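Local coordinates for uncharacterized protein (PDB 3GG7), which is uncharacterized but binds manganese and, as a TatD-type member of the metallo-dependent hydrolases, probably hydrolyses ester bonds, at residues F59-A68 with L95-V105. Numbering follows the deposited sequence. Where two conformers were deposited one is given.
Sequences FHPEVVSERA and LRGTWTQQFAV
Pro61 and Gln102 bring the two backbones together, their CA atoms 5.7 Å apart, where the loop after strand 53-55 lies against the N-terminal turns of helix 99-115. Residues 64-66 have helical torsions without the regular bonds and overlap a type I turn from Ser65 to Ala68; Thr98 occupies the N-cap position, though its side chain makes no capping bond. Val64 is the apolar centre. Its CG2 packs 3.6 Å from CG of Gln101 and also touches CG of Gln102, while CG1 lies against Val105. CG1 of Val105 in turn meets Phe59 CD2 at 3.8 Å, and CG1 of Val64 sits over one face of that ring, near its rim. CG of Gln101 is anti to the backbone N (chi1 171°) and the chain bends at chi2, which carries the amide across to the loop. NE2 donates a nearly straight bond (172°) to Val64 O at 3.1 Å, approaching from above the carbonyl plane, and a water links the same nitrogen to Ala68 O. Shortening Gln101 to an alanine would probably leave Val64 O without this donor, break the water link and remove the CG packed on Val64. The extended Gln102 side chain brings OE1 to 3.3 Å from Pro61 CB; OE1 accepts a hydrogen bond from Asp90 N, while NE2 donates one to Thr98 OG1. That hydroxyl donates to Leu95 O in the carbonyl plane, 2.7 Å away, and accepts from a second water that also donates to Pro61 O. Pro61 lies beside Glu86, a manganese ligand, and His124, a predicted ligand of a second metal. One direct hydrogen bond, two water bridges and a valine-centred apolar patch thus pack this loop on the helix following the next strand, 83-88, of the TIM-barrel fold.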
loop_
_atom_site.group_PDB
_atom_site.type_symbol
_atom_site.label_atom_id
_atom_site.label_comp_id
_atom_site.label_asym_id
_atom_site.label_seq_id
_atom_site.Cartn_x
_atom_site.Cartn_y
_atom_site.Cartn_z
ATOM N N PHE A 59 1.114 10.867 -0.374
ATOM C CA PHE A 59 0.982 11.948 0.602
ATOM C C PHE A 59 0.264 11.341 1.811
ATOM O O PHE A 59 -0.939 11.103 1.792
ATOM C CB PHE A 59 0.169 13.105 0.043
ATOM C CG PHE A 59 0.502 14.444 0.637
ATOM C CD1 PHE A 59 1.126 14.576 1.875
ATOM C CD2 PHE A 59 0.156 15.576 -0.030
ATOM C CE1 PHE A 59 1.412 15.839 2.396
ATOM C CE2 PHE A 59 0.459 16.835 0.482
ATOM C CZ PHE A 59 1.078 16.958 1.699
ATOM N N HIS A 60 1.044 10.982 2.805
ATOM C CA HIS A 60 0.566 10.158 3.926
ATOM C C HIS A 60 -0.308 11.011 4.838
ATOM O O HIS A 60 0.038 12.156 5.156
ATOM C CB HIS A 60 1.787 9.633 4.666
ATOM C CG HIS A 60 1.496 8.568 5.669
ATOM N ND1 HIS A 60 0.759 8.810 6.811
ATOM C CD2 HIS A 60 1.888 7.273 5.734
ATOM C CE1 HIS A 60 0.710 7.703 7.536
ATOM N NE2 HIS A 60 1.372 6.751 6.898
ATOM N N PRO A 61 -1.433 10.470 5.291
ATOM C CA PRO A 61 -2.336 11.305 6.094
ATOM C C PRO A 61 -1.693 11.890 7.352
ATOM O O PRO A 61 -2.102 12.954 7.804
ATOM C CB PRO A 61 -3.503 10.361 6.420
ATOM C CG PRO A 61 -3.027 9.009 6.088
ATOM C CD PRO A 61 -2.019 9.150 5.007
ATOM N N GLU A 62 -0.684 11.221 7.896
ATOM C CA GLU A 62 -0.047 11.705 9.111
ATOM C C GLU A 62 0.787 12.960 8.894
ATOM O O GLU A 62 1.134 13.627 9.873
ATOM C CB GLU A 62 0.821 10.635 9.774
ATOM C CG GLU A 62 1.387 11.129 11.102
ATOM C CD GLU A 62 2.272 10.156 11.805
ATOM O OE1 GLU A 62 2.201 8.942 11.508
ATOM O OE2 GLU A 62 3.037 10.634 12.670
ATOM N N VAL A 63 1.109 13.310 7.648
ATOM C CA VAL A 63 1.965 14.476 7.407
ATOM C C VAL A 63 1.316 15.596 6.592
ATOM O O VAL A 63 1.971 16.560 6.223
ATOM C CB VAL A 63 3.348 14.073 6.823
ATOM C CG1 VAL A 63 4.017 13.043 7.717
ATOM C CG2 VAL A 63 3.232 13.528 5.390
ATOM N N VAL A 64 0.016 15.487 6.342
ATOM C CA VAL A 64 -0.672 16.483 5.527
ATOM C C VAL A 64 -0.680 17.891 6.080
ATOM O O VAL A 64 -0.716 18.828 5.277
ATOM C CB VAL A 64 -2.145 16.065 5.204
ATOM C CG1 VAL A 64 -2.140 14.822 4.377
ATOM C CG2 VAL A 64 -2.939 15.935 6.472
ATOM N N SER A 65 -0.644 18.057 7.401
ATOM C CA SER A 65 -0.588 19.386 8.013
ATOM C C SER A 65 0.832 19.915 7.940
ATOM O O SER A 65 1.092 21.005 7.418
ATOM C CB SER A 65 -1.046 19.349 9.479
ATOM O OG SER A 65 -1.003 20.644 10.069
ATOM N N GLU A 66 1.765 19.129 8.441
ATOM C CA GLU A 66 3.130 19.632 8.540
ATOM C C GLU A 66 3.790 19.836 7.183
ATOM O O GLU A 66 4.627 20.713 7.047
ATOM C CB GLU A 66 3.990 18.745 9.436
ATOM C CG GLU A 66 4.278 17.360 8.900
ATOM C CD GLU A 66 4.620 16.375 10.006
ATOM O OE1 GLU A 66 5.822 16.150 10.290
ATOM O OE2 GLU A 66 3.667 15.825 10.588
ATOM N N ARG A 67 3.377 19.052 6.194
ATOM C CA ARG A 67 3.907 19.178 4.819
ATOM C C ARG A 67 2.878 19.743 3.817
ATOM O O ARG A 67 2.994 19.525 2.605
ATOM C CB ARG A 67 4.377 17.811 4.312
ATOM C CG ARG A 67 5.397 17.038 5.176
ATOM C CD ARG A 67 6.705 17.759 5.359
ATOM N NE ARG A 67 7.309 18.223 4.111
ATOM C CZ ARG A 67 8.506 18.787 4.013
ATOM N NH1 ARG A 67 9.310 18.876 5.061
ATOM N NH2 ARG A 67 8.907 19.257 2.833
ATOM N N ALA A 68 1.884 20.480 4.329
ATOM C CA ALA A 68 0.772 20.981 3.502
ATOM C C ALA A 68 1.238 21.625 2.185
ATOM O O ALA A 68 0.653 21.394 1.148
ATOM C CB ALA A 68 -0.064 21.992 4.314
ATOM N N LEU A 95 -4.640 12.557 15.515
ATOM C CA LEU A 95 -4.634 13.257 14.226
ATOM C C LEU A 95 -5.957 13.954 13.903
ATOM O O LEU A 95 -6.137 14.521 12.833
ATOM C CB LEU A 95 -4.312 12.243 13.128
ATOM C CG LEU A 95 -2.965 11.526 13.271
ATOM C CD1 LEU A 95 -2.809 10.473 12.154
ATOM C CD2 LEU A 95 -1.801 12.500 13.222
ATOM N N ARG A 96 -6.894 13.932 14.846
ATOM C CA ARG A 96 -8.267 14.323 14.562
ATOM C C ARG A 96 -8.411 15.815 14.206
ATOM O O ARG A 96 -9.307 16.202 13.448
ATOM C CB ARG A 96 -9.132 13.946 15.758
ATOM C CG ARG A 96 -10.635 14.086 15.551
ATOM C CD ARG A 96 -11.373 13.174 16.496
ATOM N NE ARG A 96 -11.136 11.765 16.180
ATOM C CZ ARG A 96 -11.294 10.738 17.018
ATOM N NH1 ARG A 96 -11.702 10.938 18.267
ATOM N NH2 ARG A 96 -11.044 9.496 16.606
ATOM N N GLY A 97 -7.541 16.645 14.771
ATOM C CA GLY A 97 -7.512 18.058 14.446
ATOM C C GLY A 97 -7.090 18.337 13.012
ATOM O O GLY A 97 -7.340 19.423 12.483
ATOM N N THR A 98 -6.456 17.354 12.373
ATOM C CA THR A 98 -6.086 17.472 10.962
ATOM C C THR A 98 -7.097 16.858 9.984
ATOM O O THR A 98 -6.839 16.807 8.774
ATOM C CB THR A 98 -4.709 16.839 10.706
ATOM O OG1 THR A 98 -4.799 15.399 10.716
ATOM C CG2 THR A 98 -3.697 17.327 11.750
ATOM N N TRP A 99 -8.245 16.410 10.494
ATOM C CA TRP A 99 -9.184 15.663 9.673
ATOM C C TRP A 99 -9.626 16.399 8.406
ATOM O O TRP A 99 -9.606 15.822 7.312
ATOM C CB TRP A 99 -10.420 15.229 10.489
ATOM C CG TRP A 99 -11.354 14.445 9.644
ATOM C CD1 TRP A 99 -12.513 14.879 9.064
ATOM C CD2 TRP A 99 -11.173 13.093 9.205
ATOM N NE1 TRP A 99 -13.072 13.878 8.317
ATOM C CE2 TRP A 99 -12.270 12.773 8.382
ATOM C CE3 TRP A 99 -10.194 12.120 9.429
ATOM C CZ2 TRP A 99 -12.430 11.524 7.812
ATOM C CZ3 TRP A 99 -10.358 10.872 8.854
ATOM C CH2 TRP A 99 -11.459 10.586 8.064
ATOM N N THR A 100 -10.053 17.662 8.528
ATOM C CA THR A 100 -10.459 18.449 7.353
ATOM C C THR A 100 -9.363 18.482 6.279
ATOM O O THR A 100 -9.642 18.311 5.086
ATOM C CB THR A 100 -10.859 19.897 7.732
ATOM O OG1 THR A 100 -12.015 19.853 8.581
ATOM C CG2 THR A 100 -11.194 20.719 6.482
ATOM N N GLN A 101 -8.127 18.676 6.721
ATOM C CA GLN A 101 -6.983 18.706 5.799
ATOM C C GLN A 101 -6.719 17.320 5.202
ATOM O O GLN A 101 -6.421 17.199 4.020
ATOM C CB GLN A 101 -5.721 19.274 6.483
ATOM C CG GLN A 101 -4.398 19.150 5.683
ATOM C CD GLN A 101 -4.298 20.050 4.444
ATOM O OE1 GLN A 101 -5.281 20.650 4.002
ATOM N NE2 GLN A 101 -3.086 20.150 3.882
ATOM N N GLN A 102 -6.818 16.266 6.014
ATOM C CA GLN A 102 -6.668 14.912 5.463
ATOM C C GLN A 102 -7.684 14.653 4.361
ATOM O O GLN A 102 -7.377 14.146 3.294
ATOM C CB GLN A 102 -6.904 13.860 6.532
ATOM C CG GLN A 102 -5.833 13.689 7.556
ATOM C CD GLN A 102 -6.102 12.453 8.381
ATOM O OE1 GLN A 102 -6.370 11.390 7.808
ATOM N NE2 GLN A 102 -6.110 12.586 9.707
ATOM N N PHE A 103 -8.929 15.005 4.625
ATOM C CA PHE A 103 -9.998 14.756 3.663
ATOM C C PHE A 103 -9.773 15.565 2.378
ATOM O O PHE A 103 -9.862 15.050 1.274
ATOM C CB PHE A 103 -11.343 15.081 4.329
ATOM C CG PHE A 103 -12.530 14.894 3.439
ATOM C CD1 PHE A 103 -13.321 13.760 3.548
ATOM C CD2 PHE A 103 -12.890 15.876 2.530
ATOM C CE1 PHE A 103 -14.441 13.594 2.741
ATOM C CE2 PHE A 103 -14.009 15.717 1.703
ATOM C CZ PHE A 103 -14.779 14.577 1.813
ATOM N N ALA A 104 -9.438 16.846 2.531
ATOM C CA ALA A 104 -9.156 17.703 1.405
ATOM C C ALA A 104 -8.058 17.144 0.506
ATOM O O ALA A 104 -8.208 17.096 -0.720
ATOM C CB ALA A 104 -8.783 19.091 1.884
ATOM N N VAL A 105 -6.948 16.728 1.123
ATOM C CA VAL A 105 -5.841 16.187 0.363
ATOM C C VAL A 105 -6.207 14.882 -0.354
ATOM O O VAL A 105 -5.881 14.685 -1.526
ATOM C CB VAL A 105 -4.592 15.966 1.274
ATOM C CG1 VAL A 105 -3.547 15.109 0.590
ATOM C CG2 VAL A 105 -3.991 17.307 1.663
HETATM O O HOH W 1 -2.369 14.215 10.228
HETATM O O HOH W 2 -2.305 21.457 1.313
#